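Local coordinates for C-type diheme-containing protein (Kuenenia stuttgartiensis, PDB 6H5L), which probably carries electrons through its two covalently bound c-type hemes, as part of a large multiheme reductase complex of an anammox bacterium, at residues L185-G190 with T194-F199; K12-K17 with R89-P94; K40-T45 with Y49-T54. One frame throughout, in Å; residues are numbered along the deposited sequence.

From the N terminus, helix 9-18 comes first. Interaction 2 ties it to residues 89-94 and so closes a long loop of 71 residues. Interaction 3 lies wholly within that loop. It joins 40-45 to 49-54 across a three-residue connection and lines the propionates of the first heme. Tyr-15 of interaction 2 touches Phe-44 of interaction 3. Interaction 1 follows later in the chain, in the second cytochrome c region, and closes another short loop between helix 180-189 and the methionine loop of the second heme. It lies about 28 Å from interaction 2, centre to centre. It does touch interaction 3, where Thr-194 packs on Lys-50.

Interaction 1: residues L185-G190 with T194-F199; sequences LRFTTG and TPMPSF. With HEC (heme c), chain K.
Phe-187 and Met-196 meet obliquely at the second heme, with ring atom CD1 of Phe-187 3.9 Å from CE of Met-196. The CE1 and CZ corner of the same ring reaches the porphyrin rim, and Phe-187 CE1 lies 3.4 Å from heme CHB. Met-196 has CG anti to its backbone N (chi1 177°). A bend at chi2 (71°) then turns the thioether over the heme, where SD binds the iron at 2.3 Å. His-142 is the other axial ligand. Phe-199 lays one ring face against a heme substituent, with CZ 3.4 Å from heme CBB, offset toward the ring rim. The backbone also holds Phe-199 to the helix end. Phe-199 N donates to Phe-187 O at 2.9 Å, with an N-H...O angle of 149°. Ser-198 OG adds a weak bond to Thr-188 O, and it also bonds to Ala-200 N. A water donates to both Arg-186 O and Pro-197 O and bridges the segments. Gly-190 leaves the helix with positive phi. Its CA packs 3.6 Å from CA of Ser-198, and a side chain here would point into the facing backbone. Phe-187 also packs on Leu-211 and Val-215 of helix 205-217. The end of helix 180-189 is thus joined by hydrogen bonds and a bridging water to the loop that carries the methionine ligand. This is the distal side of a His/Met-ligated heme, as in class I c-type cytochromes.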
loop_
_atom_site.group_PDB
_atom_site.type_symbol
_atom_site.label_atom_id
_atom_site.label_comp_id
_atom_site.label_asym_id
_atom_site.label_seq_id
_atom_site.Cartn_x
_atom_site.Cartn_y
_atom_site.Cartn_z
ATOM N N LEU B 185 35.821 -28.599 0.093
ATOM C CA LEU B 185 36.376 -29.799 0.713
ATOM C C LEU B 185 35.338 -30.910 0.795
ATOM O O LEU B 185 35.649 -32.079 0.531
ATOM C CB LEU B 185 36.916 -29.470 2.105
ATOM C CG LEU B 185 38.378 -29.029 2.193
ATOM C CD1 LEU B 185 38.706 -28.550 3.597
ATOM C CD2 LEU B 185 39.301 -30.170 1.787
ATOM N N ARG B 186 34.099 -30.567 1.160
ATOM C CA ARG B 186 33.048 -31.574 1.274
ATOM C C ARG B 186 32.812 -32.279 -0.055
ATOM O O ARG B 186 32.657 -33.506 -0.097
ATOM C CB ARG B 186 31.754 -30.930 1.772
ATOM C CG ARG B 186 31.881 -30.165 3.082
ATOM C CD ARG B 186 32.116 -31.082 4.275
ATOM N NE ARG B 186 33.528 -31.390 4.475
ATOM C CZ ARG B 186 34.377 -30.601 5.125
ATOM N NH1 ARG B 186 33.959 -29.450 5.635
ATOM N NH2 ARG B 186 35.645 -30.962 5.263
ATOM N N PHE B 187 32.784 -31.522 -1.153
ATOM C CA PHE B 187 32.573 -32.121 -2.465
ATOM C C PHE B 187 33.784 -32.913 -2.935
ATOM O O PHE B 187 33.637 -33.807 -3.777
ATOM C CB PHE B 187 32.233 -31.040 -3.496
ATOM C CG PHE B 187 31.033 -30.204 -3.137
ATOM C CD1 PHE B 187 30.075 -30.674 -2.252
ATOM C CD2 PHE B 187 30.862 -28.948 -3.693
ATOM C CE1 PHE B 187 28.976 -29.903 -1.924
ATOM C CE2 PHE B 187 29.764 -28.174 -3.372
ATOM C CZ PHE B 187 28.821 -28.652 -2.485
ATOM N N THR B 188 34.970 -32.611 -2.409
ATOM C CA THR B 188 36.188 -33.312 -2.790
ATOM C C THR B 188 36.471 -34.524 -1.913
ATOM O O THR B 188 37.176 -35.441 -2.350
ATOM C CB THR B 188 37.380 -32.346 -2.740
ATOM O OG1 THR B 188 37.023 -31.118 -3.387
ATOM C CG2 THR B 188 38.593 -32.939 -3.448
ATOM N N THR B 189 35.920 -34.567 -0.701
ATOM C CA THR B 189 36.181 -35.658 0.228
ATOM C C THR B 189 34.995 -36.578 0.453
ATOM O O THR B 189 35.196 -37.760 0.736
ATOM C CB THR B 189 36.628 -35.107 1.587
ATOM O OG1 THR B 189 35.600 -34.262 2.120
ATOM C CG2 THR B 189 37.909 -34.309 1.441
ATOM N N GLY B 190 33.774 -36.075 0.340
ATOM C CA GLY B 190 32.609 -36.856 0.688
ATOM C C GLY B 190 32.428 -36.962 2.192
ATOM O O GLY B 190 33.357 -36.789 2.980
ATOM N N THR B 194 27.261 -41.205 5.378
ATOM C CA THR B 194 26.037 -40.604 4.877
ATOM C C THR B 194 25.900 -40.877 3.387
ATOM O O THR B 194 26.894 -41.157 2.709
ATOM C CB THR B 194 26.027 -39.088 5.130
ATOM O OG1 THR B 194 26.940 -38.446 4.229
ATOM C CG2 THR B 194 26.437 -38.782 6.559
ATOM N N PRO B 195 24.679 -40.807 2.842
ATOM C CA PRO B 195 24.509 -40.969 1.391
ATOM C C PRO B 195 25.079 -39.825 0.568
ATOM O O PRO B 195 24.967 -39.860 -0.664
ATOM C CB PRO B 195 22.983 -41.063 1.225
ATOM C CG PRO B 195 22.430 -40.372 2.418
ATOM C CD PRO B 195 23.384 -40.691 3.535
ATOM N N MET B 196 25.676 -38.814 1.200
ATOM C CA MET B 196 26.353 -37.727 0.505
ATOM C C MET B 196 27.750 -38.185 0.106
ATOM O O MET B 196 28.647 -38.255 0.956
ATOM C CB MET B 196 26.424 -36.482 1.393
ATOM C CG MET B 196 27.183 -35.317 0.783
ATOM S SD MET B 196 26.307 -34.525 -0.578
ATOM C CE MET B 196 27.586 -33.435 -1.194
ATOM N N PRO B 197 27.977 -38.505 -1.170
ATOM C CA PRO B 197 29.255 -39.111 -1.559
ATOM C C PRO B 197 30.321 -38.080 -1.888
ATOM O O PRO B 197 30.096 -36.872 -1.765
ATOM C CB PRO B 197 28.871 -39.930 -2.795
ATOM C CG PRO B 197 27.817 -39.079 -3.445
ATOM C CD PRO B 197 27.079 -38.351 -2.328
ATOM N N SER B 198 31.491 -38.556 -2.305
ATOM C CA SER B 198 32.534 -37.690 -2.827
ATOM C C SER B 198 32.355 -37.516 -4.327
ATOM O O SER B 198 32.007 -38.462 -5.040
ATOM C CB SER B 198 33.920 -38.265 -2.531
ATOM O OG SER B 198 34.938 -37.467 -3.110
ATOM N N PHE B 199 32.587 -36.295 -4.799
ATOM C CA PHE B 199 32.558 -35.992 -6.223
ATOM C C PHE B 199 33.948 -35.673 -6.758
ATOM O O PHE B 199 34.075 -35.007 -7.788
ATOM C CB PHE B 199 31.586 -34.845 -6.496
ATOM C CG PHE B 199 30.179 -35.143 -6.064
ATOM C CD1 PHE B 199 29.310 -35.808 -6.910
ATOM C CD2 PHE B 199 29.734 -34.779 -4.802
ATOM C CE1 PHE B 199 28.019 -36.097 -6.513
ATOM C CE2 PHE B 199 28.444 -35.064 -4.400
ATOM C CZ PHE B 199 27.587 -35.727 -5.255
HETATM FE FE HEC K . 24.276 -33.451 -0.458
HETATM C CHA HEC K . 25.240 -32.784 2.769
HETATM C CHB HEC K . 25.633 -30.458 -1.465
HETATM C CHC HEC K . 23.646 -34.257 -3.736
HETATM C CHD HEC K . 22.283 -36.030 0.578
HETATM N NA HEC K . 25.311 -31.927 0.474
HETATM C C1A HEC K . 25.491 -31.801 1.837
HETATM C C2A HEC K . 25.992 -30.465 2.104
HETATM C C3A HEC K . 26.096 -29.823 0.934
HETATM C C4A HEC K . 25.671 -30.729 -0.115
HETATM C CMA HEC K . 26.585 -28.372 0.721
HETATM C CAA HEC K . 26.331 -29.892 3.500
HETATM C CBA HEC K . 27.844 -29.869 3.711
HETATM C CGA HEC K . 28.151 -29.348 5.091
HETATM O O1A HEC K . 27.195 -29.150 5.885
HETATM O O2A HEC K . 29.350 -29.134 5.402
HETATM N NB HEC K . 24.512 -32.493 -2.269
HETATM C C1B HEC K . 25.248 -31.339 -2.454
HETATM C C2B HEC K . 25.556 -31.221 -3.864
HETATM C C3B HEC K . 25.005 -32.268 -4.499
HETATM C C4B HEC K . 24.340 -33.089 -3.504
HETATM C CMB HEC K . 26.356 -30.052 -4.482
HETATM C CAB HEC K . 25.041 -32.587 -6.013
HETATM C CBB HEC K . 26.477 -32.796 -6.542
HETATM N NC HEC K . 23.135 -34.852 -1.405
HETATM C C1C HEC K . 23.078 -35.063 -2.771
HETATM C C2C HEC K . 22.437 -36.343 -3.001
HETATM C C3C HEC K . 21.947 -36.764 -1.825
HETATM C C4C HEC K . 22.453 -35.881 -0.785
HETATM C CMC HEC K . 22.023 -36.863 -4.399
HETATM C CAC HEC K . 21.113 -38.046 -1.583
HETATM C CBC HEC K . 21.961 -39.306 -1.863
HETATM N ND HEC K . 23.816 -34.271 1.400
HETATM C C1D HEC K . 22.988 -35.378 1.572
HETATM C C2D HEC K . 22.988 -35.733 2.975
HETATM C C3D HEC K . 23.913 -34.718 3.662
HETATM C C4D HEC K . 24.380 -33.850 2.605
HETATM C CMD HEC K . 22.218 -36.893 3.640
HETATM C CAD HEC K . 24.273 -34.636 5.163
HETATM C CBD HEC K . 23.176 -33.888 5.914
HETATM C CGD HEC K . 23.444 -33.928 7.396
HETATM O O1D HEC K . 24.563 -34.344 7.798
HETATM O O2D HEC K . 22.537 -33.545 8.180
HETATM O O HOH W 1 30.451 -34.718 -0.404
#

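Interaction 2: residues K12-K17 with R89-P94; sequences KNVYKK and RASVVP
This is a small, buried, apolar contact in the first cytochrome c region, where helix 9-18 packs against the place at which helices 86-91 and 93-97 adjoin. It rests on van der Waals contact, and no hydrogen bond crosses it. Val-14 and Val-92 carry most of it. Their side chains cross at about a right angle, and CG1 of Val-14 lies 3.6 Å from CG1 of Val-92. The same Val-92 methyl also reaches the branch point, with CG1 3.7 Å from CB of Val-14. Val-14 swings CG1 anti to its backbone N (chi1 176°), which sets that methyl against its partner. Val-92 CG1 also reaches the backbone of Tyr-15, 3.8 Å from its N. The Tyr-15 side chain joins at its base, where CB is 4.3 Å from Val-92 CG1. Its ring runs on toward the heme side. There the hydroxyl is hydrogen-bonded to Gly-24 O, and the ring meets that of Phe-99 with planes at about 55°. Ser-91 only borders the contact, and its OG bonds back to Gln-88 O. Val-92 also touches a bound heme c. Helix 62-71 adds Ile-69 against Val-92, and Leu-84 from a loop covers Val-14. Tyr-15 rests on Ala-20 and His-23 of helix 20-23 and on Val-95 and Leu-96 of helix 93-97, so through Tyr-15 helix 9-18 touches both helix 20-23, which carries Cys-22 and His-23, and helix 93-97.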
loop_
_atom_site.group_PDB
_atom_site.type_symbol
_atom_site.label_atom_id
_atom_site.label_comp_id
_atom_site.label_asym_id
_atom_site.label_seq_id
_atom_site.Cartn_x
_atom_site.Cartn_y
_atom_site.Cartn_z
ATOM N N LYS B 12 41.094 -39.068 29.267
ATOM C CA LYS B 12 39.944 -39.831 29.747
ATOM C C LYS B 12 38.972 -38.935 30.503
ATOM O O LYS B 12 37.756 -38.987 30.283
ATOM C CB LYS B 12 40.404 -40.980 30.646
ATOM C CG LYS B 12 41.064 -42.156 29.945
ATOM C CD LYS B 12 41.211 -43.315 30.926
ATOM C CE LYS B 12 42.413 -44.194 30.611
ATOM N NZ LYS B 12 42.066 -45.364 29.757
ATOM N N ASN B 13 39.496 -38.101 31.405
ATOM C CA ASN B 13 38.634 -37.284 32.254
ATOM C C ASN B 13 37.891 -36.227 31.447
ATOM O O ASN B 13 36.700 -35.985 31.679
ATOM C CB ASN B 13 39.457 -36.630 33.362
ATOM C CG ASN B 13 39.936 -37.628 34.400
ATOM O OD1 ASN B 13 39.815 -38.839 34.216
ATOM N ND2 ASN B 13 40.484 -37.122 35.502
ATOM N N VAL B 14 38.577 -35.573 30.505
ATOM C CA VAL B 14 37.927 -34.547 29.694
ATOM C C VAL B 14 36.781 -35.153 28.892
ATOM O O VAL B 14 35.678 -34.598 28.837
ATOM C CB VAL B 14 38.951 -33.849 28.782
ATOM C CG1 VAL B 14 38.256 -32.843 27.878
ATOM C CG2 VAL B 14 40.016 -33.159 29.614
ATOM N N TYR B 15 37.025 -36.301 28.257
ATOM C CA TYR B 15 35.952 -36.994 27.549
ATOM C C TYR B 15 34.823 -37.364 28.502
ATOM O O TYR B 15 33.639 -37.204 28.179
ATOM C CB TYR B 15 36.495 -38.244 26.855
ATOM C CG TYR B 15 35.451 -38.971 26.040
ATOM C CD1 TYR B 15 34.626 -39.927 26.622
ATOM C CD2 TYR B 15 35.284 -38.698 24.689
ATOM C CE1 TYR B 15 33.665 -40.584 25.884
ATOM C CE2 TYR B 15 34.325 -39.351 23.942
ATOM C CZ TYR B 15 33.521 -40.293 24.544
ATOM O OH TYR B 15 32.568 -40.942 23.800
ATOM N N LYS B 16 35.176 -37.878 29.680
ATOM C CA LYS B 16 34.179 -38.287 30.665
ATOM C C LYS B 16 33.283 -37.119 31.061
ATOM O O LYS B 16 32.057 -37.257 31.138
ATOM C CB LYS B 16 34.892 -38.868 31.887
ATOM C CG LYS B 16 34.028 -39.676 32.838
ATOM C CD LYS B 16 34.913 -40.453 33.804
ATOM C CE LYS B 16 34.101 -41.288 34.780
ATOM N NZ LYS B 16 34.986 -42.173 35.591
ATOM N N LYS B 17 33.884 -35.954 31.301
ATOM C CA LYS B 17 33.152 -34.818 31.850
ATOM C C LYS B 17 32.417 -34.019 30.781
ATOM O O LYS B 17 31.365 -33.435 31.067
ATOM C CB LYS B 17 34.121 -33.917 32.618
ATOM C CG LYS B 17 33.488 -33.023 33.670
ATOM C CD LYS B 17 34.523 -32.626 34.717
ATOM C CE LYS B 17 33.967 -31.639 35.731
ATOM N NZ LYS B 17 34.330 -30.234 35.396
ATOM N N ARG B 89 41.512 -30.257 24.401
ATOM C CA ARG B 89 40.907 -30.716 23.155
ATOM C C ARG B 89 41.818 -31.681 22.409
ATOM O O ARG B 89 41.333 -32.564 21.693
ATOM C CB ARG B 89 40.568 -29.521 22.266
ATOM C CG ARG B 89 39.368 -28.713 22.723
ATOM C CD ARG B 89 39.177 -27.501 21.827
ATOM N NE ARG B 89 39.779 -26.299 22.397
ATOM C CZ ARG B 89 40.250 -25.287 21.677
ATOM N NH1 ARG B 89 40.210 -25.335 20.353
ATOM N NH2 ARG B 89 40.776 -24.231 22.282
ATOM N N ALA B 90 43.134 -31.526 22.553
ATOM C CA ALA B 90 44.064 -32.420 21.875
ATOM C C ALA B 90 44.180 -33.766 22.579
ATOM O O ALA B 90 44.452 -34.779 21.925
ATOM C CB ALA B 90 45.439 -31.760 21.761
ATOM N N SER B 91 43.973 -33.802 23.897
ATOM C CA SER B 91 44.126 -35.042 24.649
ATOM C C SER B 91 42.966 -36.008 24.445
ATOM O O SER B 91 43.114 -37.199 24.742
ATOM C CB SER B 91 44.281 -34.740 26.142
ATOM O OG SER B 91 43.086 -34.205 26.683
ATOM N N VAL B 92 41.818 -35.531 23.952
ATOM C CA VAL B 92 40.678 -36.411 23.702
ATOM C C VAL B 92 40.672 -36.984 22.294
ATOM O O VAL B 92 39.876 -37.895 22.013
ATOM C CB VAL B 92 39.335 -35.693 23.948
ATOM C CG1 VAL B 92 39.236 -35.219 25.383
ATOM C CG2 VAL B 92 39.163 -34.530 22.976
ATOM N N VAL B 93 41.519 -36.473 21.396
ATOM C CA VAL B 93 41.617 -37.051 20.056
ATOM C C VAL B 93 41.952 -38.542 20.095
ATOM O O VAL B 93 41.241 -39.323 19.449
ATOM C CB VAL B 93 42.605 -36.244 19.199
ATOM C CG1 VAL B 93 42.779 -36.891 17.832
ATOM C CG2 VAL B 93 42.128 -34.806 19.057
ATOM N N PRO B 94 42.988 -38.995 20.817
ATOM C CA PRO B 94 43.240 -40.447 20.851
ATOM C C PRO B 94 42.129 -41.228 21.527
ATOM O O PRO B 94 41.904 -42.393 21.173
ATOM C CB PRO B 94 44.559 -40.563 21.632
ATOM C CG PRO B 94 45.139 -39.193 21.630
ATOM C CD PRO B 94 43.981 -38.264 21.619
#

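Interaction 3: residues K40-T45 with Y49-T54; sequences KPRNFT and YKFRTT. With HEC (heme c), chain L.
The backbones of 40-45 and 49-54 stay apart, 7.9 Å between the nearest CA atoms, of Phe-44 and Tyr-49, and no hydrogen bond joins them directly. Side chains and the propionates of the first heme fill the gap. Arg-42 has CG anti to its backbone N (chi1 -173°) and bends twice beyond it, which brings the guanidinium in between the propionates, beyond the porphyrin edge, with one face toward heme CHA. Heme O1A lies in the guanidinium plane at its edge and takes a bond from Arg-42 NE at 2.6 Å. Arg-42 NH2 bonds both O1A and O1D of the heme, the latter nearly straight at 166°. Together these groups form a propionate pocket in the c-type cytochrome fold. Lys-50 N bonds heme O1A at 3.1 Å, and Phe-51 N bonds heme O2A at 2.9 Å. Lys-50 runs extended alongside the guanidinium, CD 3.3 Å from Arg-42 NH2. Its NZ bonds O1D and also a propionate of the second heme. Replacing Arg-42 by a leucine would probably leave both propionates short of a positive partner and open a gap beside Lys-50. Phe-44 and Tyr-49 have nearly parallel rings that barely overlap, centroids 6.0 Å apart. Phe-44 CD1 lies 3.6 Å from Tyr-49 OH, while the Phe-44 edge faces the heme and the ring stacks on His-23. Arg-42 O accepts from ND1 of that axial histidine.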
loop_
_atom_site.group_PDB
_atom_site.type_symbol
_atom_site.label_atom_id
_atom_site.label_comp_id
_atom_site.label_asym_id
_atom_site.label_seq_id
_atom_site.Cartn_x
_atom_site.Cartn_y
_atom_site.Cartn_z
ATOM N N LYS B 40 21.549 -37.276 15.860
ATOM C CA LYS B 40 22.133 -38.149 16.863
ATOM C C LYS B 40 23.623 -37.851 17.027
ATOM O O LYS B 40 24.301 -37.504 16.057
ATOM C CB LYS B 40 21.940 -39.612 16.468
ATOM C CG LYS B 40 20.494 -40.069 16.456
ATOM C CD LYS B 40 19.892 -40.011 17.848
ATOM C CE LYS B 40 18.404 -40.318 17.822
ATOM N NZ LYS B 40 17.778 -40.127 19.160
ATOM N N PRO B 41 24.154 -37.971 18.246
ATOM C CA PRO B 41 25.593 -37.759 18.438
ATOM C C PRO B 41 26.394 -38.868 17.774
ATOM O O PRO B 41 25.967 -40.025 17.727
ATOM C CB PRO B 41 25.755 -37.769 19.960
ATOM C CG PRO B 41 24.621 -38.589 20.441
ATOM C CD PRO B 41 23.476 -38.302 19.507
ATOM N N ARG B 42 27.563 -38.496 17.252
ATOM C CA ARG B 42 28.361 -39.400 16.430
ATOM C C ARG B 42 28.720 -40.675 17.185
ATOM O O ARG B 42 29.124 -40.634 18.352
ATOM C CB ARG B 42 29.636 -38.696 15.963
ATOM C CG ARG B 42 30.458 -39.507 14.970
ATOM C CD ARG B 42 29.784 -39.578 13.607
ATOM N NE ARG B 42 29.689 -38.262 12.983
ATOM C CZ ARG B 42 28.583 -37.525 12.953
ATOM N NH1 ARG B 42 27.465 -37.977 13.504
ATOM N NH2 ARG B 42 28.596 -36.335 12.368
ATOM N N ASN B 43 28.561 -41.809 16.509
ATOM C CA ASN B 43 29.034 -43.096 17.009
ATOM C C ASN B 43 30.469 -43.265 16.521
ATOM O O ASN B 43 30.708 -43.631 15.368
ATOM C CB ASN B 43 28.128 -44.226 16.530
ATOM C CG ASN B 43 28.502 -45.579 17.119
ATOM O OD1 ASN B 43 29.563 -45.743 17.724
ATOM N ND2 ASN B 43 27.630 -46.563 16.931
ATOM N N PHE B 44 31.429 -42.996 17.408
ATOM C CA PHE B 44 32.840 -43.026 17.046
ATOM C C PHE B 44 33.358 -44.429 16.759
ATOM O O PHE B 44 34.442 -44.560 16.181
ATOM C CB PHE B 44 33.676 -42.397 18.162
ATOM C CG PHE B 44 33.358 -40.953 18.420
ATOM C CD1 PHE B 44 33.267 -40.049 17.374
ATOM C CD2 PHE B 44 33.142 -40.499 19.711
ATOM C CE1 PHE B 44 32.973 -38.720 17.613
ATOM C CE2 PHE B 44 32.847 -39.172 19.954
ATOM C CZ PHE B 44 32.763 -38.281 18.904
ATOM N N THR B 45 32.615 -45.472 17.141
ATOM C CA THR B 45 33.115 -46.836 17.017
ATOM C C THR B 45 33.205 -47.301 15.569
ATOM O O THR B 45 33.909 -48.277 15.289
ATOM C CB THR B 45 32.229 -47.803 17.807
ATOM O OG1 THR B 45 30.946 -47.902 17.174
ATOM C CG2 THR B 45 32.046 -47.314 19.239
ATOM N N TYR B 49 33.829 -40.508 9.933
ATOM C CA TYR B 49 33.763 -39.094 10.270
ATOM C C TYR B 49 33.290 -38.310 9.053
ATOM O O TYR B 49 33.810 -38.499 7.948
ATOM C CB TYR B 49 35.123 -38.579 10.747
ATOM C CG TYR B 49 35.513 -39.059 12.131
ATOM C CD1 TYR B 49 35.780 -40.400 12.375
ATOM C CD2 TYR B 49 35.623 -38.168 13.191
ATOM C CE1 TYR B 49 36.138 -40.840 13.635
ATOM C CE2 TYR B 49 35.981 -38.599 14.456
ATOM C CZ TYR B 49 36.238 -39.936 14.671
ATOM O OH TYR B 49 36.595 -40.374 15.926
ATOM N N LYS B 50 32.300 -37.439 9.260
ATOM C CA LYS B 50 31.721 -36.696 8.144
ATOM C C LYS B 50 32.711 -35.701 7.553
ATOM O O LYS B 50 32.723 -35.483 6.335
ATOM C CB LYS B 50 30.450 -35.966 8.588
ATOM C CG LYS B 50 29.260 -36.848 8.888
ATOM C CD LYS B 50 28.028 -35.989 9.140
ATOM C CE LYS B 50 26.824 -36.809 9.569
ATOM N NZ LYS B 50 25.651 -35.934 9.847
ATOM N N PHE B 51 33.536 -35.082 8.394
ATOM C CA PHE B 51 34.285 -33.883 8.027
ATOM C C PHE B 51 35.780 -34.167 8.127
ATOM O O PHE B 51 36.338 -34.249 9.227
ATOM C CB PHE B 51 33.857 -32.722 8.914
ATOM C CG PHE B 51 32.370 -32.641 9.100
ATOM C CD1 PHE B 51 31.542 -32.402 8.018
ATOM C CD2 PHE B 51 31.798 -32.832 10.348
ATOM C CE1 PHE B 51 30.170 -32.335 8.176
ATOM C CE2 PHE B 51 30.428 -32.765 10.513
ATOM C CZ PHE B 51 29.615 -32.520 9.427
ATOM N N ARG B 52 36.416 -34.326 6.970
ATOM C CA ARG B 52 37.820 -34.686 6.867
ATOM C C ARG B 52 38.497 -33.812 5.821
ATOM O O ARG B 52 37.854 -33.057 5.084
ATOM C CB ARG B 52 37.992 -36.164 6.487
ATOM C CG ARG B 52 37.478 -37.158 7.515
ATOM C CD ARG B 52 37.098 -38.480 6.858
ATOM N NE ARG B 52 35.778 -38.396 6.241
ATOM C CZ ARG B 52 35.562 -38.169 4.950
ATOM N NH1 ARG B 52 36.581 -38.019 4.117
ATOM N NH2 ARG B 52 34.320 -38.098 4.492
ATOM N N THR B 53 39.821 -33.923 5.774
ATOM C CA THR B 53 40.613 -33.474 4.639
ATOM C C THR B 53 41.116 -34.651 3.814
ATOM O O THR B 53 41.921 -34.459 2.895
ATOM C CB THR B 53 41.786 -32.614 5.115
ATOM O OG1 THR B 53 42.534 -33.332 6.104
ATOM C CG2 THR B 53 41.278 -31.318 5.721
ATOM N N THR B 54 40.656 -35.860 4.120
ATOM C CA THR B 54 41.053 -37.102 3.480
ATOM C C THR B 54 39.962 -37.593 2.533
ATOM O O THR B 54 38.791 -37.232 2.681
ATOM C CB THR B 54 41.341 -38.168 4.545
ATOM O OG1 THR B 54 40.140 -38.460 5.263
ATOM C CG2 THR B 54 42.398 -37.667 5.519
HETATM FE FE HEC L . 30.177 -34.199 19.781
HETATM C CHA HEC L . 29.634 -34.893 16.469
HETATM C CHB HEC L . 33.565 -34.652 19.289
HETATM C CHC HEC L . 30.767 -33.570 23.117
HETATM C CHD HEC L . 26.797 -33.859 20.337
HETATM N NA HEC L . 31.378 -34.680 18.182
HETATM C C1A HEC L . 30.941 -34.930 16.900
HETATM C C2A HEC L . 32.083 -35.235 16.059
HETATM C C3A HEC L . 33.182 -35.173 16.847
HETATM C C4A HEC L . 32.749 -34.819 18.188
HETATM C CMA HEC L . 34.670 -35.408 16.497
HETATM C CAA HEC L . 31.873 -35.572 14.553
HETATM C CBA HEC L . 33.074 -35.550 13.609
HETATM C CGA HEC L . 32.621 -35.966 12.232
HETATM O O1A HEC L . 31.553 -36.625 12.121
HETATM O O2A HEC L . 33.329 -35.642 11.244
HETATM N NB HEC L . 31.848 -34.140 20.980
HETATM C C1B HEC L . 33.154 -34.328 20.567
HETATM C C2B HEC L . 34.018 -34.115 21.714
HETATM C C3B HEC L . 33.246 -33.823 22.768
HETATM C C4B HEC L . 31.867 -33.829 22.327
HETATM C CMB HEC L . 35.557 -34.234 21.705
HETATM C CAB HEC L . 33.707 -33.515 24.212
HETATM C CBB HEC L . 34.434 -32.154 24.277
HETATM N NC HEC L . 29.006 -33.796 21.420
HETATM C C1C HEC L . 29.451 -33.559 22.706
HETATM C C2C HEC L . 28.315 -33.159 23.509
HETATM C C3C HEC L . 27.213 -33.375 22.778
HETATM C C4C HEC L . 27.628 -33.691 21.424
HETATM C CMC HEC L . 28.362 -32.984 25.044
HETATM C CAC HEC L . 25.748 -33.171 23.232
HETATM C CBC HEC L . 25.476 -31.676 23.502
HETATM N ND HEC L . 28.479 -34.353 18.591
HETATM C C1D HEC L . 27.175 -34.164 19.045
HETATM C C2D HEC L . 26.270 -34.337 17.930
HETATM C C3D HEC L . 27.163 -34.661 16.725
HETATM C C4D HEC L . 28.514 -34.647 17.231
HETATM C CMD HEC L . 24.731 -34.223 17.955
HETATM C CAD HEC L . 26.730 -34.943 15.271
HETATM C CBD HEC L . 26.461 -33.625 14.557
HETATM C CGD HEC L . 25.987 -33.899 13.155
HETATM O O1D HEC L . 26.698 -34.619 12.406
HETATM O O2D HEC L . 24.901 -33.385 12.782
#